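Local structure of cycloserine biosynthesis protein DcsG (Streptomyces lavendulae, 6JIL) at residues A96-H101 / P265-M270. The protein catalyses the ATP-dependent cyclisation of O-ureido-D-serine to the antibiotic D-cycloserine, as a magnesium-dependent ligase of the ATP-grasp family. Sequence-based numbering, arbitrary orientation.
With MG (magnesium ion), chain H; MG (magnesium ion), chain I; ADP (adenosine-5'-diphosphate), chain G.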
ATOM      1  N   ALA A  96       0.395  13.143   2.403  1.00 19.13           N
ATOM      2  CA  ALA A  96       0.638  14.569   2.617  1.00 21.20           C
ATOM      3  C   ALA A  96       2.094  14.895   2.306  1.00 22.23           C
ATOM      4  O   ALA A  96       2.409  15.990   1.838  1.00 23.77           O
ATOM      5  CB  ALA A  96       0.301  14.960   4.048  1.00 21.32           C
ATOM      6  N   ASP A  97       2.983  13.943   2.571  1.00 22.45           N
ATOM      7  CA  ASP A  97       4.396  14.134   2.286  1.00 22.52           C
ATOM      8  C   ASP A  97       4.559  14.139   0.769  1.00 23.13           C
ATOM      9  O   ASP A  97       5.357  14.906   0.221  1.00 24.82           O
ATOM     10  CB  ASP A  97       5.226  13.008   2.907  1.00 23.59           C
ATOM     11  CG  ASP A  97       5.236  13.059   4.430  1.00 24.60           C
ATOM     12  OD1 ASP A  97       4.909  12.035   5.073  1.00 24.29           O
ATOM     13  OD2 ASP A  97       5.579  14.122   4.988  1.00 25.21           O
ATOM     14  N   LEU A  98       3.790  13.291   0.089  1.00 21.78           N
ATOM     15  CA  LEU A  98       3.849  13.232  -1.366  1.00 21.25           C
ATOM     16  C   LEU A  98       3.362  14.551  -1.943  1.00 22.05           C
ATOM     17  O   LEU A  98       3.951  15.072  -2.889  1.00 23.19           O
ATOM     18  CB  LEU A  98       2.983  12.095  -1.913  1.00 16.50           C
ATOM     19  CG  LEU A  98       3.495  10.681  -1.638  1.00 18.11           C
ATOM     20  CD1 LEU A  98       2.578   9.652  -2.304  1.00 15.52           C
ATOM     21  CD2 LEU A  98       4.916  10.553  -2.163  1.00 14.26           C
ATOM     22  N   ALA A  99       2.288  15.087  -1.370  1.00 21.44           N
ATOM     23  CA  ALA A  99       1.732  16.347  -1.840  1.00 22.91           C
ATOM     24  C   ALA A  99       2.737  17.490  -1.669  1.00 23.56           C
ATOM     25  O   ALA A  99       2.806  18.389  -2.509  1.00 25.32           O
ATOM     26  CB  ALA A  99       0.444  16.662  -1.093  1.00 22.68           C
ATOM     27  N   ALA A 100       3.521  17.444  -0.595  1.00 22.16           N
ATOM     28  CA  ALA A 100       4.512  18.480  -0.322  1.00 22.81           C
ATOM     29  C   ALA A 100       5.670  18.429  -1.315  1.00 24.39           C
ATOM     30  O   ALA A 100       6.419  19.397  -1.447  1.00 24.81           O
ATOM     31  CB  ALA A 100       5.041  18.340   1.099  1.00 20.36           C
ATOM     32  N   HIS A 101       5.821  17.297  -2.000  1.00 24.49           N
ATOM     33  CA  HIS A 101       6.883  17.142  -2.989  1.00 23.61           C
ATOM     34  C   HIS A 101       6.372  17.363  -4.407  1.00 23.97           C
ATOM     35  O   HIS A 101       7.042  17.010  -5.375  1.00 26.56           O
ATOM     36  CB  HIS A 101       7.516  15.750  -2.906  1.00 23.57           C
ATOM     37  CG  HIS A 101       8.504  15.595  -1.793  1.00 25.36           C
ATOM     38  ND1 HIS A 101       8.142  15.627  -0.465  1.00 27.42           N
ATOM     39  CD2 HIS A 101       9.848  15.427  -1.812  1.00 24.57           C
ATOM     40  CE1 HIS A 101       9.219  15.487   0.287  1.00 25.56           C
ATOM     41  NE2 HIS A 101      10.266  15.364  -0.506  1.00 26.58           N
ATOM     42  N   PRO A 265      -3.329  11.787 -14.044  1.00 24.96           N
ATOM     43  CA  PRO A 265      -3.308  10.830 -12.931  1.00 24.92           C
ATOM     44  C   PRO A 265      -2.887  11.372 -11.570  1.00 25.40           C
ATOM     45  O   PRO A 265      -2.073  12.285 -11.473  1.00 24.56           O
ATOM     46  CB  PRO A 265      -2.357   9.747 -13.432  1.00 24.63           C
ATOM     47  CG  PRO A 265      -1.366  10.537 -14.242  1.00 25.31           C
ATOM     48  CD  PRO A 265      -2.230  11.527 -14.995  1.00 23.68           C
HETATM   49  N   MSE A 266      -3.466  10.800 -10.516  1.00 27.28           N
HETATM   50  CA  MSE A 266      -3.133  11.179  -9.147  1.00 27.95           C
HETATM   51  C   MSE A 266      -3.041   9.930  -8.269  1.00 26.22           C
HETATM   52  O   MSE A 266      -3.787   8.965  -8.450  1.00 25.78           O
HETATM   53  CB  MSE A 266      -4.152  12.182  -8.577  1.00 30.92           C
HETATM   54  CG  MSE A 266      -5.620  11.820  -8.742  1.00 37.48           C
HETATM   55 SE   MSE A 266      -6.810  13.265  -8.146  1.00 45.17          SE
HETATM   56  CE  MSE A 266      -6.665  14.427  -9.683  1.00 44.86           C
ATOM     57  N   VAL A 267      -2.105   9.950  -7.332  1.00 23.46           N
ATOM     58  CA  VAL A 267      -1.897   8.828  -6.442  1.00 21.74           C
ATOM     59  C   VAL A 267      -3.104   8.566  -5.551  1.00 22.10           C
ATOM     60  O   VAL A 267      -3.658   9.488  -4.957  1.00 23.34           O
ATOM     61  CB  VAL A 267      -0.662   9.066  -5.555  1.00 22.32           C
ATOM     62  CG1 VAL A 267      -0.465   7.896  -4.605  1.00 19.67           C
ATOM     63  CG2 VAL A 267       0.569   9.265  -6.429  1.00 20.73           C
ATOM     64  N   LEU A 268      -3.509   7.298  -5.485  1.00 20.45           N
ATOM     65  CA  LEU A 268      -4.625   6.849  -4.659  1.00 17.24           C
ATOM     66  C   LEU A 268      -3.941   6.398  -3.380  1.00 17.56           C
ATOM     67  O   LEU A 268      -4.248   6.866  -2.290  1.00 17.97           O
ATOM     68  CB  LEU A 268      -5.308   5.643  -5.304  1.00 17.70           C
ATOM     69  CG  LEU A 268      -6.656   5.100  -4.808  1.00 15.82           C
ATOM     70  CD1 LEU A 268      -6.761   3.641  -5.241  1.00 15.66           C
ATOM     71  CD2 LEU A 268      -6.798   5.210  -3.316  1.00 12.93           C
ATOM     72  N   GLU A 269      -3.015   5.458  -3.538  1.00 17.71           N
ATOM     73  CA  GLU A 269      -2.236   4.934  -2.432  1.00 18.16           C
ATOM     74  C   GLU A 269      -0.942   4.374  -3.006  1.00 18.76           C
ATOM     75  O   GLU A 269      -0.824   4.159  -4.215  1.00 18.13           O
ATOM     76  CB  GLU A 269      -2.998   3.843  -1.672  1.00 18.71           C
ATOM     77  CG  GLU A 269      -3.056   2.490  -2.357  1.00 18.31           C
ATOM     78  CD  GLU A 269      -3.170   1.355  -1.356  1.00 18.53           C
ATOM     79  OE1 GLU A 269      -2.363   1.336  -0.405  1.00 17.80           O
ATOM     80  OE2 GLU A 269      -4.050   0.487  -1.518  1.00 17.95           O
HETATM   81  N   MSE A 270       0.027   4.143  -2.132  1.00 19.70           N
HETATM   82  CA  MSE A 270       1.330   3.638  -2.534  1.00 21.23           C
HETATM   83  C   MSE A 270       1.815   2.635  -1.496  1.00 20.74           C
HETATM   84  O   MSE A 270       1.703   2.880  -0.299  1.00 21.82           O
HETATM   85  CB  MSE A 270       2.301   4.814  -2.649  1.00 23.21           C
HETATM   86  CG  MSE A 270       3.765   4.455  -2.659  1.00 28.82           C
HETATM   87 SE   MSE A 270       4.883   6.051  -2.727  1.00 35.77          SE
HETATM   88  CE  MSE A 270       5.737   5.724  -4.419  1.00 34.60           C
TER
HETATM   89 MG    MG H 404      -5.560  -0.327  -2.966  1.00 22.32          MG
HETATM   90 MG    MG I 405      -3.108  -0.810   0.082  1.00 20.36          MG
HETATM   91  PB  ADP G 403      -6.460  -0.081   0.629  1.00 15.07           P
HETATM   92  O1B ADP G 403      -6.515  -0.733  -0.846  1.00 15.55           O
HETATM   93  O2B ADP G 403      -5.012  -0.007   1.106  1.00 16.24           O
HETATM   94  O3B ADP G 403      -7.274  -0.972   1.593  1.00 14.51           O
HETATM   95  PA  ADP G 403      -7.403   2.063  -0.813  1.00 15.40           P
HETATM   96  O1A ADP G 403      -6.997   3.467  -0.819  1.00 18.23           O
HETATM   97  O2A ADP G 403      -6.618   1.325  -1.982  1.00 18.51           O
HETATM   98  O3A ADP G 403      -7.067   1.437   0.657  1.00 18.34           O
HETATM   99  O5' ADP G 403      -8.996   2.000  -1.032  1.00 19.41           O
HETATM  100  C5' ADP G 403      -9.376   0.675  -1.406  1.00 15.69           C
HETATM  101  C4' ADP G 403     -10.301   0.760  -2.627  1.00 17.85           C
HETATM  102  O4' ADP G 403     -11.389   1.674  -2.362  1.00 18.45           O
HETATM  103  C3' ADP G 403      -9.556   1.287  -3.847  1.00 17.94           C
HETATM  104  O3' ADP G 403      -8.960   0.236  -4.598  1.00 20.88           O
HETATM  105  C2' ADP G 403     -10.643   2.039  -4.618  1.00 19.64           C
HETATM  106  O2' ADP G 403     -11.331   1.182  -5.536  1.00 21.76           O
HETATM  107  C1' ADP G 403     -11.569   2.572  -3.501  1.00 19.75           C
HETATM  108  N9  ADP G 403     -11.237   3.979  -3.141  1.00 19.96           N
HETATM  109  C8  ADP G 403     -10.603   4.417  -2.003  1.00 19.04           C
HETATM  110  N7  ADP G 403     -10.527   5.715  -1.990  1.00 16.25           N
HETATM  111  C5  ADP G 403     -11.098   6.206  -3.109  1.00 17.79           C
HETATM  112  C6  ADP G 403     -11.498   7.503  -3.533  1.00 17.65           C
HETATM  113  N6  ADP G 403     -11.112   8.631  -2.823  1.00 15.38           N
HETATM  114  N1  ADP G 403     -12.276   7.613  -4.626  1.00 17.83           N
HETATM  115  C2  ADP G 403     -12.681   6.544  -5.314  1.00 18.87           C
HETATM  116  N3  ADP G 403     -12.337   5.310  -4.951  1.00 18.46           N
HETATM  117  C4  ADP G 403     -11.560   5.094  -3.873  1.00 17.97           C
HETATM  118  O   HOH W   1      -7.565  -1.633  -3.408  1.00 33.05           O
HETATM  119  O   HOH W   2      -4.712   0.446  -4.987  1.00 24.17           O
HETATM  120  O   HOH W   3      -2.396  -0.742   2.264  1.00 13.47           O
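Leu98 reaches from the helix into the angle between Val267 and Met270, and a single methyl makes both contacts. Leu98 CD1 lies 4.2 Å from Val267 CG1, where the two side chains cross at about a right angle, and 4.3 Å from SE of Met270, which is selenomethionine here. Leucine suits the inner face of the helix, being apolar and long enough to carry this methyl to the strand. There, the compact valine holds its CG1 close to the backbone, whereas the long, unbranched Met270, CG anti to the backbone N (chi1 163°), stretches out to meet the same methyl. These three buried side chains are the packed side of the contact, and no hydrogen bond crosses between the segments. By contrast, Ala96, Ala99 and Ala100 of the helix are exposed. At the helix end, His101 ND1 donates a 3.0 Å hydrogen bond to Asp97 O.

Between the two apolar strand residues the chain turns a corner at Leu268. The side chain of Glu269 starts away from the helix, and its carboxylate reaches the two magnesium ions beside ADP. Glu269 OE2 bridges them, 2.2 Å from the ion of chain H and 2.3 Å from that of chain I; Glu269 OE1 also binds the chain I ion, as does Glu271 OE2. The greasy side of this segment thus backs the metal-binding side of the ATP-grasp site.

Val103 and Val105 extend the apolar packing around Leu98, and Tyr94 OH, from the same helix, is hydrogen-bonded to Met270 N. Strand 265-271 is the outermost strand of its antiparallel sheet, beside strand 252-259; Val267 is also backbone-bonded to Pro104 and Ile106, and Met270 packs between helix 94-100 and helix 227-244.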